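Local coordinates for DNA mismatch repair protein MUTS (Thermus aquaticus, PDB 1EWQ) that takes part in DNA mismatch repair, binding mismatched DNA and hydrolysing ATP weakly, at residues A597-L602 with S607-E612; P545-R550 with L601-G606; T271-L276 with S290-P295. One frame throughout, in Å; residues are numbered along the deposited sequence.

Contact 1: A597-L602 with S607-E612; sequences ALIALL and SFVPAE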
ATOM      1  N   ALA C 597      -9.057  15.987  27.300  1.00 19.94           N
ATOM      2  CA  ALA C 597      -7.893  15.130  27.484  1.00 19.27           C
ATOM      3  C   ALA C 597      -6.654  15.753  26.839  1.00 19.20           C
ATOM      4  O   ALA C 597      -5.553  15.708  27.401  1.00 18.61           O
ATOM      5  CB  ALA C 597      -8.159  13.752  26.877  1.00 18.84           C
ATOM      6  N   LEU C 598      -6.827  16.340  25.661  1.00 19.10           N
ATOM      7  CA  LEU C 598      -5.683  16.939  24.985  1.00 19.78           C
ATOM      8  C   LEU C 598      -5.127  18.147  25.724  1.00 19.88           C
ATOM      9  O   LEU C 598      -3.912  18.309  25.829  1.00 20.28           O
ATOM     10  CB  LEU C 598      -6.041  17.296  23.537  1.00 20.27           C
ATOM     11  CG  LEU C 598      -6.261  16.045  22.679  1.00 20.60           C
ATOM     12  CD1 LEU C 598      -6.793  16.439  21.299  1.00 20.87           C
ATOM     13  CD2 LEU C 598      -4.958  15.267  22.572  1.00 20.25           C
ATOM     14  N   ILE C 599      -6.003  18.992  26.247  1.00 20.04           N
ATOM     15  CA  ILE C 599      -5.541  20.162  26.991  1.00 20.28           C
ATOM     16  C   ILE C 599      -4.721  19.697  28.197  1.00 20.84           C
ATOM     17  O   ILE C 599      -3.648  20.243  28.479  1.00 20.44           O
ATOM     18  CB  ILE C 599      -6.740  21.021  27.462  1.00 20.37           C
ATOM     19  CG1 ILE C 599      -7.371  21.716  26.248  1.00 20.23           C
ATOM     20  CG2 ILE C 599      -6.293  22.029  28.516  1.00 19.76           C
ATOM     21  CD1 ILE C 599      -8.708  22.366  26.557  1.00 20.60           C
ATOM     22  N   ALA C 600      -5.234  18.681  28.895  1.00 21.08           N
ATOM     23  CA  ALA C 600      -4.561  18.112  30.070  1.00 21.72           C
ATOM     24  C   ALA C 600      -3.238  17.473  29.643  1.00 22.09           C
ATOM     25  O   ALA C 600      -2.220  17.605  30.326  1.00 22.55           O
ATOM     26  CB  ALA C 600      -5.452  17.062  30.728  1.00 21.81           C
ATOM     27  N   LEU C 601      -3.259  16.788  28.508  1.00 22.57           N
ATOM     28  CA  LEU C 601      -2.056  16.138  27.992  1.00 23.02           C
ATOM     29  C   LEU C 601      -0.980  17.171  27.691  1.00 23.20           C
ATOM     30  O   LEU C 601       0.185  16.996  28.057  1.00 22.89           O
ATOM     31  CB  LEU C 601      -2.382  15.358  26.723  1.00 23.03           C
ATOM     32  CG  LEU C 601      -1.233  14.678  25.967  1.00 23.66           C
ATOM     33  CD1 LEU C 601      -0.267  13.995  26.929  1.00 23.26           C
ATOM     34  CD2 LEU C 601      -1.833  13.664  24.995  1.00 23.54           C
ATOM     35  N   LEU C 602      -1.379  18.252  27.021  1.00 23.36           N
ATOM     36  CA  LEU C 602      -0.445  19.315  26.663  1.00 23.20           C
ATOM     37  C   LEU C 602       0.140  19.997  27.899  1.00 23.17           C
ATOM     38  O   LEU C 602       1.335  20.272  27.957  1.00 23.56           O
ATOM     39  CB  LEU C 602      -1.138  20.346  25.761  1.00 23.07           C
ATOM     40  CG  LEU C 602      -1.504  19.881  24.345  1.00 23.39           C
ATOM     41  CD1 LEU C 602      -2.322  20.962  23.633  1.00 23.11           C
ATOM     42  CD2 LEU C 602      -0.238  19.574  23.570  1.00 22.75           C
ATOM     43  N   SER C 607       3.530  22.271  27.808  1.00 19.62           N
ATOM     44  CA  SER C 607       3.149  23.085  26.675  1.00 19.59           C
ATOM     45  C   SER C 607       1.985  23.994  27.043  1.00 19.70           C
ATOM     46  O   SER C 607       1.222  23.694  27.963  1.00 19.24           O
ATOM     47  CB  SER C 607       2.720  22.178  25.518  1.00 19.53           C
ATOM     48  OG  SER C 607       2.047  22.893  24.494  1.00 19.35           O
ATOM     49  N   PHE C 608       1.866  25.114  26.336  1.00 19.77           N
ATOM     50  CA  PHE C 608       0.739  26.019  26.553  1.00 20.35           C
ATOM     51  C   PHE C 608      -0.441  25.222  25.971  1.00 20.59           C
ATOM     52  O   PHE C 608      -0.226  24.254  25.240  1.00 20.41           O
ATOM     53  CB  PHE C 608       0.932  27.320  25.772  1.00 20.11           C
ATOM     54  CG  PHE C 608       1.763  28.352  26.488  1.00 20.56           C
ATOM     55  CD1 PHE C 608       2.805  27.975  27.323  1.00 20.44           C
ATOM     56  CD2 PHE C 608       1.511  29.716  26.302  1.00 20.26           C
ATOM     57  CE1 PHE C 608       3.588  28.932  27.965  1.00 20.95           C
ATOM     58  CE2 PHE C 608       2.289  30.687  26.938  1.00 20.21           C
ATOM     59  CZ  PHE C 608       3.330  30.296  27.772  1.00 20.70           C
ATOM     60  N   VAL C 609      -1.674  25.627  26.258  1.00 20.52           N
ATOM     61  CA  VAL C 609      -2.830  24.878  25.768  1.00 20.71           C
ATOM     62  C   VAL C 609      -3.839  25.754  25.023  1.00 21.29           C
ATOM     63  O   VAL C 609      -3.834  26.980  25.163  1.00 21.22           O
ATOM     64  CB  VAL C 609      -3.537  24.162  26.946  1.00 20.73           C
ATOM     65  CG1 VAL C 609      -2.535  23.267  27.697  1.00 20.41           C
ATOM     66  CG2 VAL C 609      -4.125  25.203  27.903  1.00 20.28           C
ATOM     67  N   PRO C 610      -4.716  25.129  24.214  1.00 21.73           N
ATOM     68  CA  PRO C 610      -5.735  25.852  23.440  1.00 22.49           C
ATOM     69  C   PRO C 610      -6.946  26.276  24.266  1.00 23.21           C
ATOM     70  O   PRO C 610      -7.939  25.560  24.335  1.00 23.31           O
ATOM     71  CB  PRO C 610      -6.109  24.848  22.343  1.00 22.22           C
ATOM     72  CG  PRO C 610      -5.951  23.528  23.050  1.00 22.04           C
ATOM     73  CD  PRO C 610      -4.644  23.718  23.787  1.00 21.54           C
ATOM     74  N   ALA C 611      -6.856  27.445  24.890  1.00 23.95           N
ATOM     75  CA  ALA C 611      -7.950  27.967  25.704  1.00 25.09           C
ATOM     76  C   ALA C 611      -7.682  29.424  26.066  1.00 25.95           C
ATOM     77  O   ALA C 611      -6.606  29.951  25.785  1.00 25.98           O
ATOM     78  CB  ALA C 611      -8.096  27.137  26.981  1.00 24.68           C
ATOM     79  N   GLU C 612      -8.667  30.074  26.674  1.00 26.58           N
ATOM     80  CA  GLU C 612      -8.499  31.453  27.102  1.00 27.83           C
ATOM     81  C   GLU C 612      -7.788  31.410  28.442  1.00 28.10           C
ATOM     82  O   GLU C 612      -6.908  32.214  28.719  1.00 28.24           O
ATOM     83  CB  GLU C 612      -9.853  32.147  27.238  1.00 28.73           C
ATOM     84  CG  GLU C 612     -10.236  32.951  26.013  1.00 30.58           C
ATOM     85  CD  GLU C 612     -11.614  33.570  26.124  1.00 31.87           C
ATOM     86  OE1 GLU C 612     -12.037  33.875  27.262  1.00 33.10           O
ATOM     87  OE2 GLU C 612     -12.272  33.762  25.077  1.00 32.40           O
TER
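Ser607 N donates to Leu602 O (3.0 Å, N-H...O angle 156°), the one hydrogen bond between helix residues 597-602 and the loop 607-612. This is the outer bond of a Schellman motif, which ends the helix through Gly606 and turns the chain back along the helix flank. A second polar bond shapes the loop itself: Ser607 OG, anti to its own backbone N (chi1 166°), gives its proton to Phe608 O at 2.8 Å, in the carbonyl plane on a lone pair. The rest is packing. Val609 points at the helix, and its CG1 comes within 3.3 Å of a carbonyl oxygen, Ile599 O. Its apolar contacts are CG1 on Leu602 CB and CB at 3.8 Å from Ile599 CG2, the valine and isoleucine crossing at about a right angle. The Pro610 ring, at the centre of an inverse gamma turn, touches two helix residues. Its CD is 3.6 Å from Leu602 CD1, and its CG is 3.9 Å from Ile599 CG1, the proline and isoleucine side chains running past each other in opposite directions. Around this buried contact, Ile553 of strand 551-556 touches Ile599 and Ala611, helix 272-276 packs against the helix, and helix 299-314 receives Phe608.

Contact 2: P545-R550 with L601-G606; sequences PRFGDR and LLAQVG
With CG of Phe547 anti to the carbonyl carbon and beside the backbone N (chi1 -58°), and its ring turned by a chi2 of 105°, the ring reaches from the short strand 546-547 to Ala603 in the last turn of helix 589-603. Its CZ comes 3.5 Å from Ala603 O, which lies at the ring edge, in plane. The neighbouring CE2 rests 3.9 Å from Ala603 CB. The same methyl meets Pro545, whose CG is 3.8 Å away, so Ala603 CB is touched by both the proline ring and CE2 of the phenylalanine. Leu616 of strand 613-616 also packs on Pro545 and Ala603, and Leu302 and Leu306 of helix 299-314 touch the phenylalanine. Cut back to an alanine, Phe547 would lose its ring, which would probably open a gap beside the Ala603 methyl and leave Ala603 O without its C-H neighbour. Ala603 O already accepts Gly606 N at 3.1 Å, the inner bond of the Schellman motif, in which Gly606 has positive phi. No hydrogen bond joins the two segments: the joint is mostly apolar, with one weakly positive aromatic C-H edge set against a carbonyl oxygen, which is probably mildly favourable.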
ATOM      1  N   PRO C 545      -1.142  27.221  31.252  1.00 27.69           N
ATOM      2  CA  PRO C 545      -2.057  26.604  32.213  1.00 28.32           C
ATOM      3  C   PRO C 545      -1.550  26.718  33.651  1.00 28.97           C
ATOM      4  O   PRO C 545      -0.350  26.768  33.895  1.00 28.87           O
ATOM      5  CB  PRO C 545      -2.097  25.151  31.751  1.00 28.42           C
ATOM      6  CG  PRO C 545      -0.684  24.932  31.315  1.00 27.93           C
ATOM      7  CD  PRO C 545      -0.431  26.180  30.487  1.00 27.68           C
ATOM      8  N   ARG C 546      -2.474  26.761  34.600  1.00 29.98           N
ATOM      9  CA  ARG C 546      -2.103  26.841  36.001  1.00 31.18           C
ATOM     10  C   ARG C 546      -2.521  25.511  36.617  1.00 31.35           C
ATOM     11  O   ARG C 546      -3.526  24.934  36.225  1.00 30.65           O
ATOM     12  CB  ARG C 546      -2.839  27.987  36.686  1.00 32.06           C
ATOM     13  CG  ARG C 546      -2.755  29.320  35.952  1.00 34.18           C
ATOM     14  CD  ARG C 546      -1.324  29.810  35.794  1.00 35.78           C
ATOM     15  NE  ARG C 546      -1.258  31.031  34.991  1.00 37.44           N
ATOM     16  CZ  ARG C 546      -0.128  31.663  34.673  1.00 38.25           C
ATOM     17  NH1 ARG C 546       1.042  31.192  35.091  1.00 38.50           N
ATOM     18  NH2 ARG C 546      -0.165  32.765  33.933  1.00 38.84           N
ATOM     19  N   PHE C 547      -1.747  25.024  37.579  1.00 31.89           N
ATOM     20  CA  PHE C 547      -2.063  23.748  38.211  1.00 32.95           C
ATOM     21  C   PHE C 547      -2.667  23.909  39.599  1.00 33.81           C
ATOM     22  O   PHE C 547      -2.206  24.723  40.394  1.00 33.79           O
ATOM     23  CB  PHE C 547      -0.803  22.875  38.285  1.00 32.32           C
ATOM     24  CG  PHE C 547      -0.177  22.612  36.947  1.00 31.71           C
ATOM     25  CD1 PHE C 547       0.991  23.259  36.572  1.00 31.63           C
ATOM     26  CD2 PHE C 547      -0.786  21.746  36.046  1.00 31.42           C
ATOM     27  CE1 PHE C 547       1.546  23.046  35.311  1.00 32.00           C
ATOM     28  CE2 PHE C 547      -0.246  21.523  34.783  1.00 31.37           C
ATOM     29  CZ  PHE C 547       0.918  22.171  34.411  1.00 31.73           C
ATOM     30  N   GLY C 548      -3.704  23.120  39.869  1.00 34.88           N
ATOM     31  CA  GLY C 548      -4.395  23.144  41.148  1.00 36.25           C
ATOM     32  C   GLY C 548      -5.201  21.857  41.253  1.00 37.48           C
ATOM     33  O   GLY C 548      -4.899  20.895  40.545  1.00 37.85           O
ATOM     34  N   ASP C 549      -6.212  21.797  42.113  1.00 38.16           N
ATOM     35  CA  ASP C 549      -6.992  20.564  42.191  1.00 39.04           C
ATOM     36  C   ASP C 549      -8.301  20.679  41.425  1.00 38.83           C
ATOM     37  O   ASP C 549      -9.029  19.706  41.247  1.00 39.26           O
ATOM     38  CB  ASP C 549      -7.269  20.171  43.643  1.00 40.15           C
ATOM     39  CG  ASP C 549      -8.263  19.022  43.751  1.00 41.38           C
ATOM     40  OD1 ASP C 549      -9.485  19.293  43.660  1.00 42.04           O
ATOM     41  OD2 ASP C 549      -7.825  17.853  43.904  1.00 41.75           O
ATOM     42  N   ARG C 550      -8.590  21.877  40.951  1.00 38.56           N
ATOM     43  CA  ARG C 550      -9.804  22.099  40.193  1.00 38.22           C
ATOM     44  C   ARG C 550      -9.479  22.194  38.716  1.00 37.25           C
ATOM     45  O   ARG C 550      -8.435  22.728  38.333  1.00 36.91           O
ATOM     46  CB  ARG C 550     -10.474  23.402  40.637  1.00 39.32           C
ATOM     47  CG  ARG C 550     -11.375  23.242  41.826  1.00 41.47           C
ATOM     48  CD  ARG C 550     -11.574  24.554  42.579  1.00 42.95           C
ATOM     49  NE  ARG C 550     -12.584  24.407  43.627  1.00 44.48           N
ATOM     50  CZ  ARG C 550     -12.649  23.385  44.482  1.00 45.23           C
ATOM     51  NH1 ARG C 550     -11.757  22.397  44.427  1.00 45.44           N
ATOM     52  NH2 ARG C 550     -13.622  23.346  45.391  1.00 45.80           N
ATOM     53  N   LEU C 601      -3.259  16.788  28.508  1.00 22.57           N
ATOM     54  CA  LEU C 601      -2.056  16.138  27.992  1.00 23.02           C
ATOM     55  C   LEU C 601      -0.980  17.171  27.691  1.00 23.20           C
ATOM     56  O   LEU C 601       0.185  16.996  28.057  1.00 22.89           O
ATOM     57  CB  LEU C 601      -2.382  15.358  26.723  1.00 23.03           C
ATOM     58  CG  LEU C 601      -1.233  14.678  25.967  1.00 23.66           C
ATOM     59  CD1 LEU C 601      -0.267  13.995  26.929  1.00 23.26           C
ATOM     60  CD2 LEU C 601      -1.833  13.664  24.995  1.00 23.54           C
ATOM     61  N   LEU C 602      -1.379  18.252  27.021  1.00 23.36           N
ATOM     62  CA  LEU C 602      -0.445  19.315  26.663  1.00 23.20           C
ATOM     63  C   LEU C 602       0.140  19.997  27.899  1.00 23.17           C
ATOM     64  O   LEU C 602       1.335  20.272  27.957  1.00 23.56           O
ATOM     65  CB  LEU C 602      -1.138  20.346  25.761  1.00 23.07           C
ATOM     66  CG  LEU C 602      -1.504  19.881  24.345  1.00 23.39           C
ATOM     67  CD1 LEU C 602      -2.322  20.962  23.633  1.00 23.11           C
ATOM     68  CD2 LEU C 602      -0.238  19.574  23.570  1.00 22.75           C
ATOM     69  N   ALA C 603      -0.699  20.271  28.891  1.00 22.62           N
ATOM     70  CA  ALA C 603      -0.208  20.908  30.110  1.00 22.13           C
ATOM     71  C   ALA C 603       0.806  20.028  30.844  1.00 21.90           C
ATOM     72  O   ALA C 603       1.795  20.527  31.391  1.00 21.90           O
ATOM     73  CB  ALA C 603      -1.367  21.226  31.038  1.00 21.41           C
ATOM     74  N   GLN C 604       0.571  18.721  30.865  1.00 21.32           N
ATOM     75  CA  GLN C 604       1.487  17.842  31.578  1.00 20.98           C
ATOM     76  C   GLN C 604       2.730  17.463  30.792  1.00 20.93           C
ATOM     77  O   GLN C 604       3.542  16.618  31.202  1.00 20.76           O
ATOM     78  CB  GLN C 604       0.720  16.628  32.118  1.00 20.95           C
ATOM     79  CG  GLN C 604      -0.117  17.068  33.342  1.00 21.35           C
ATOM     80  CD  GLN C 604      -0.929  15.969  33.977  1.00 21.26           C
ATOM     81  OE1 GLN C 604      -2.140  15.894  33.775  1.00 21.59           O
ATOM     82  NE2 GLN C 604      -0.272  15.103  34.754  1.00 20.69           N
ATOM     83  N   VAL C 605       2.898  18.156  29.678  1.00 20.45           N
ATOM     84  CA  VAL C 605       4.055  17.976  28.833  1.00 20.67           C
ATOM     85  C   VAL C 605       4.846  19.284  28.935  1.00 20.87           C
ATOM     86  O   VAL C 605       6.009  19.376  28.530  1.00 21.13           O
ATOM     87  CB  VAL C 605       3.598  17.638  27.384  1.00 21.24           C
ATOM     88  CG1 VAL C 605       4.204  18.587  26.365  1.00 20.77           C
ATOM     89  CG2 VAL C 605       3.937  16.193  27.093  1.00 20.16           C
ATOM     90  N   GLY C 606       4.209  20.298  29.516  1.00 20.75           N
ATOM     91  CA  GLY C 606       4.867  21.585  29.689  1.00 20.21           C
ATOM     92  C   GLY C 606       4.606  22.531  28.539  1.00 20.18           C
ATOM     93  O   GLY C 606       5.362  23.473  28.315  1.00 20.38           O
TER

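Contact 3: T271-L276 with S290-P295; sequences TLFSVL and SWLRHP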
ATOM      1  N   THR C 271      -2.573  14.668  13.448  1.00 40.00           N
ATOM      2  CA  THR C 271      -2.233  14.082  14.736  1.00 38.57           C
ATOM      3  C   THR C 271      -1.890  15.204  15.724  1.00 37.35           C
ATOM      4  O   THR C 271      -1.547  16.318  15.309  1.00 37.03           O
ATOM      5  CB  THR C 271      -1.016  13.144  14.553  1.00 38.70           C
ATOM      6  OG1 THR C 271      -1.471  11.830  14.211  1.00 39.29           O
ATOM      7  CG2 THR C 271      -0.190  13.081  15.779  1.00 39.08           C
ATOM      8  N   LEU C 272      -2.001  14.932  17.021  1.00 35.87           N
ATOM      9  CA  LEU C 272      -1.655  15.951  18.004  1.00 34.83           C
ATOM     10  C   LEU C 272      -0.186  16.297  17.812  1.00 34.36           C
ATOM     11  O   LEU C 272       0.211  17.461  17.887  1.00 34.24           O
ATOM     12  CB  LEU C 272      -1.847  15.440  19.432  1.00 34.14           C
ATOM     13  CG  LEU C 272      -1.306  16.431  20.477  1.00 33.94           C
ATOM     14  CD1 LEU C 272      -2.150  17.708  20.450  1.00 33.50           C
ATOM     15  CD2 LEU C 272      -1.316  15.814  21.863  1.00 33.35           C
ATOM     16  N   PHE C 273       0.611  15.267  17.555  1.00 33.52           N
ATOM     17  CA  PHE C 273       2.037  15.428  17.368  1.00 33.27           C
ATOM     18  C   PHE C 273       2.366  16.225  16.115  1.00 32.89           C
ATOM     19  O   PHE C 273       3.279  17.050  16.128  1.00 32.70           O
ATOM     20  CB  PHE C 273       2.713  14.055  17.319  1.00 33.58           C
ATOM     21  CG  PHE C 273       4.217  14.113  17.386  1.00 34.19           C
ATOM     22  CD1 PHE C 273       4.857  14.884  18.348  1.00 34.21           C
ATOM     23  CD2 PHE C 273       4.994  13.371  16.503  1.00 34.67           C
ATOM     24  CE1 PHE C 273       6.247  14.919  18.435  1.00 34.60           C
ATOM     25  CE2 PHE C 273       6.390  13.398  16.583  1.00 35.31           C
ATOM     26  CZ  PHE C 273       7.014  14.178  17.557  1.00 34.90           C
ATOM     27  N   SER C 274       1.627  15.993  15.034  1.00 32.12           N
ATOM     28  CA  SER C 274       1.894  16.723  13.799  1.00 31.75           C
ATOM     29  C   SER C 274       1.553  18.202  13.966  1.00 31.26           C
ATOM     30  O   SER C 274       2.193  19.062  13.366  1.00 31.05           O
ATOM     31  CB  SER C 274       1.098  16.131  12.624  1.00 31.64           C
ATOM     32  OG  SER C 274      -0.276  16.448  12.720  1.00 31.75           O
ATOM     33  N   VAL C 275       0.545  18.490  14.783  1.00 30.98           N
ATOM     34  CA  VAL C 275       0.128  19.868  15.031  1.00 30.86           C
ATOM     35  C   VAL C 275       1.071  20.562  16.001  1.00 31.13           C
ATOM     36  O   VAL C 275       1.467  21.701  15.795  1.00 31.13           O
ATOM     37  CB  VAL C 275      -1.295  19.926  15.640  1.00 30.81           C
ATOM     38  CG1 VAL C 275      -1.597  21.338  16.143  1.00 31.33           C
ATOM     39  CG2 VAL C 275      -2.319  19.514  14.611  1.00 30.85           C
ATOM     40  N   LEU C 276       1.431  19.852  17.061  1.00 31.40           N
ATOM     41  CA  LEU C 276       2.295  20.383  18.103  1.00 31.79           C
ATOM     42  C   LEU C 276       3.735  20.587  17.666  1.00 31.95           C
ATOM     43  O   LEU C 276       4.383  21.563  18.058  1.00 32.14           O
ATOM     44  CB  LEU C 276       2.295  19.430  19.299  1.00 31.50           C
ATOM     45  CG  LEU C 276       2.075  19.961  20.714  1.00 32.26           C
ATOM     46  CD1 LEU C 276       2.793  19.037  21.704  1.00 31.56           C
ATOM     47  CD2 LEU C 276       2.590  21.382  20.845  1.00 32.24           C
ATOM     48  N   SER C 290       9.298  12.100  23.241  1.00 22.93           N
ATOM     49  CA  SER C 290       9.576  11.425  24.500  1.00 23.98           C
ATOM     50  C   SER C 290       8.735  12.018  25.631  1.00 24.38           C
ATOM     51  O   SER C 290       8.251  11.292  26.510  1.00 24.49           O
ATOM     52  CB  SER C 290      11.055  11.553  24.835  1.00 24.26           C
ATOM     53  OG  SER C 290      11.373  10.776  25.970  1.00 26.60           O
ATOM     54  N   TRP C 291       8.563  13.341  25.594  1.00 24.53           N
ATOM     55  CA  TRP C 291       7.782  14.056  26.599  1.00 24.70           C
ATOM     56  C   TRP C 291       6.308  13.702  26.444  1.00 24.78           C
ATOM     57  O   TRP C 291       5.611  13.498  27.430  1.00 24.82           O
ATOM     58  CB  TRP C 291       7.979  15.575  26.465  1.00 24.26           C
ATOM     59  CG  TRP C 291       9.334  16.065  26.947  1.00 24.71           C
ATOM     60  CD1 TRP C 291      10.385  15.299  27.371  1.00 24.55           C
ATOM     61  CD2 TRP C 291       9.764  17.428  27.052  1.00 24.44           C
ATOM     62  NE1 TRP C 291      11.443  16.101  27.734  1.00 24.65           N
ATOM     63  CE2 TRP C 291      11.089  17.412  27.546  1.00 24.76           C
ATOM     64  CE3 TRP C 291       9.156  18.664  26.776  1.00 24.70           C
ATOM     65  CZ2 TRP C 291      11.819  18.584  27.771  1.00 24.50           C
ATOM     66  CZ3 TRP C 291       9.883  19.835  27.003  1.00 24.40           C
ATOM     67  CH2 TRP C 291      11.202  19.782  27.496  1.00 24.66           C
ATOM     68  N   LEU C 292       5.834  13.634  25.206  1.00 24.84           N
ATOM     69  CA  LEU C 292       4.444  13.265  24.967  1.00 25.13           C
ATOM     70  C   LEU C 292       4.201  11.801  25.363  1.00 24.92           C
ATOM     71  O   LEU C 292       3.134  11.462  25.863  1.00 24.65           O
ATOM     72  CB  LEU C 292       4.080  13.473  23.491  1.00 25.18           C
ATOM     73  CG  LEU C 292       3.737  14.901  23.050  1.00 25.86           C
ATOM     74  CD1 LEU C 292       3.653  14.956  21.528  1.00 26.15           C
ATOM     75  CD2 LEU C 292       2.412  15.337  23.666  1.00 25.55           C
ATOM     76  N   ARG C 293       5.191  10.940  25.139  1.00 24.92           N
ATOM     77  CA  ARG C 293       5.054   9.519  25.481  1.00 25.20           C
ATOM     78  C   ARG C 293       4.812   9.352  26.992  1.00 24.62           C
ATOM     79  O   ARG C 293       4.011   8.521  27.416  1.00 24.59           O
ATOM     80  CB  ARG C 293       6.327   8.739  25.088  1.00 26.34           C
ATOM     81  CG  ARG C 293       6.073   7.325  24.590  1.00 28.24           C
ATOM     82  CD  ARG C 293       7.289   6.406  24.731  1.00 29.51           C
ATOM     83  NE  ARG C 293       8.531   6.966  24.196  1.00 30.61           N
ATOM     84  CZ  ARG C 293       8.686   7.389  22.951  1.00 31.05           C
ATOM     85  NH1 ARG C 293       7.667   7.325  22.105  1.00 32.14           N
ATOM     86  NH2 ARG C 293       9.863   7.849  22.548  1.00 31.10           N
ATOM     87  N   HIS C 294       5.518  10.146  27.792  1.00 24.29           N
ATOM     88  CA  HIS C 294       5.401  10.086  29.251  1.00 23.12           C
ATOM     89  C   HIS C 294       5.233  11.463  29.888  1.00 23.16           C
ATOM     90  O   HIS C 294       6.213  12.072  30.320  1.00 22.33           O
ATOM     91  CB  HIS C 294       6.648   9.425  29.847  1.00 22.74           C
ATOM     92  CG  HIS C 294       6.828   7.996  29.442  1.00 22.49           C
ATOM     93  ND1 HIS C 294       6.262   6.948  30.134  1.00 23.02           N
ATOM     94  CD2 HIS C 294       7.482   7.447  28.397  1.00 22.20           C
ATOM     95  CE1 HIS C 294       6.560   5.812  29.530  1.00 22.80           C
ATOM     96  NE2 HIS C 294       7.300   6.089  28.472  1.00 23.01           N
ATOM     97  N   PRO C 295       3.992  11.979  29.937  1.00 23.40           N
ATOM     98  CA  PRO C 295       3.757  13.294  30.549  1.00 23.44           C
ATOM     99  C   PRO C 295       4.145  13.201  32.024  1.00 24.10           C
ATOM    100  O   PRO C 295       4.002  12.143  32.638  1.00 24.28           O
ATOM    101  CB  PRO C 295       2.246  13.511  30.371  1.00 23.30           C
ATOM    102  CG  PRO C 295       1.918  12.669  29.139  1.00 23.62           C
ATOM    103  CD  PRO C 295       2.758  11.430  29.342  1.00 23.24           C
TER
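Two short helical pieces of the family region MutS domain III, helix 272-276 and the C-terminal end of helix 282-293, meet through Leu292, which bridges three side chains of the first helix. Leu292 CD1 approaches Phe273 CD1 to 3.4 Å, close for two carbons, and comes obliquely to the ring. The same methyl lies 4.2 Å from Leu276 CD1. Its other branch, CD2, meets Leu272 CD2, also at 4.2 Å. The single leucine thus spans one turn of the facing helix, residues 272, 273 and 276, in a helix-to-helix packing made without any hydrogen bond across it. Phe273 has its CG anti to the backbone N (chi1 -169°), which carries the ring over to Leu292 although the CB bond itself does not aim there; Arg285, Leu288 and Gln289 of helix 282-293 touch it too.

At the start of helix 272-276, Thr271 O takes two bonds from the same face of its plane: one from Val275 N at 3.1 Å, and one from Ser274 OG at 2.9 Å, the hydroxyl being tilted 24° from that plane. The serine thereby folds back on the first turn. Helix 589-603 lies against Leu272 and Leu276, and Pro295, just past the end of helix 282-293, packs on Leu601 of that helix.

Overall arrangement
Contacts 1 and 2 share helix 589-603, which begins within the predicted ATP-binding loop, and use neighbouring parts of its C-terminal end: their centres lie 8 Å apart, and Val609 CG1 packs 3.7 Å from Ala603 N. Contact 3 joins two helices within the domain III range, yet touches both others, with Val605 CG2 of contact 2 3.2 Å from Trp291 O, so domain III and domain V regions abut here. None is a surface contact: every touching residue is buried except the partly exposed Phe273. Contact 1 pairs a helix-ending backbone bond with packing, contact 2 packs a proline and a phenylalanine on one methyl, with the ring edge at a carbonyl, and contact 3 is purely apolar between its helices.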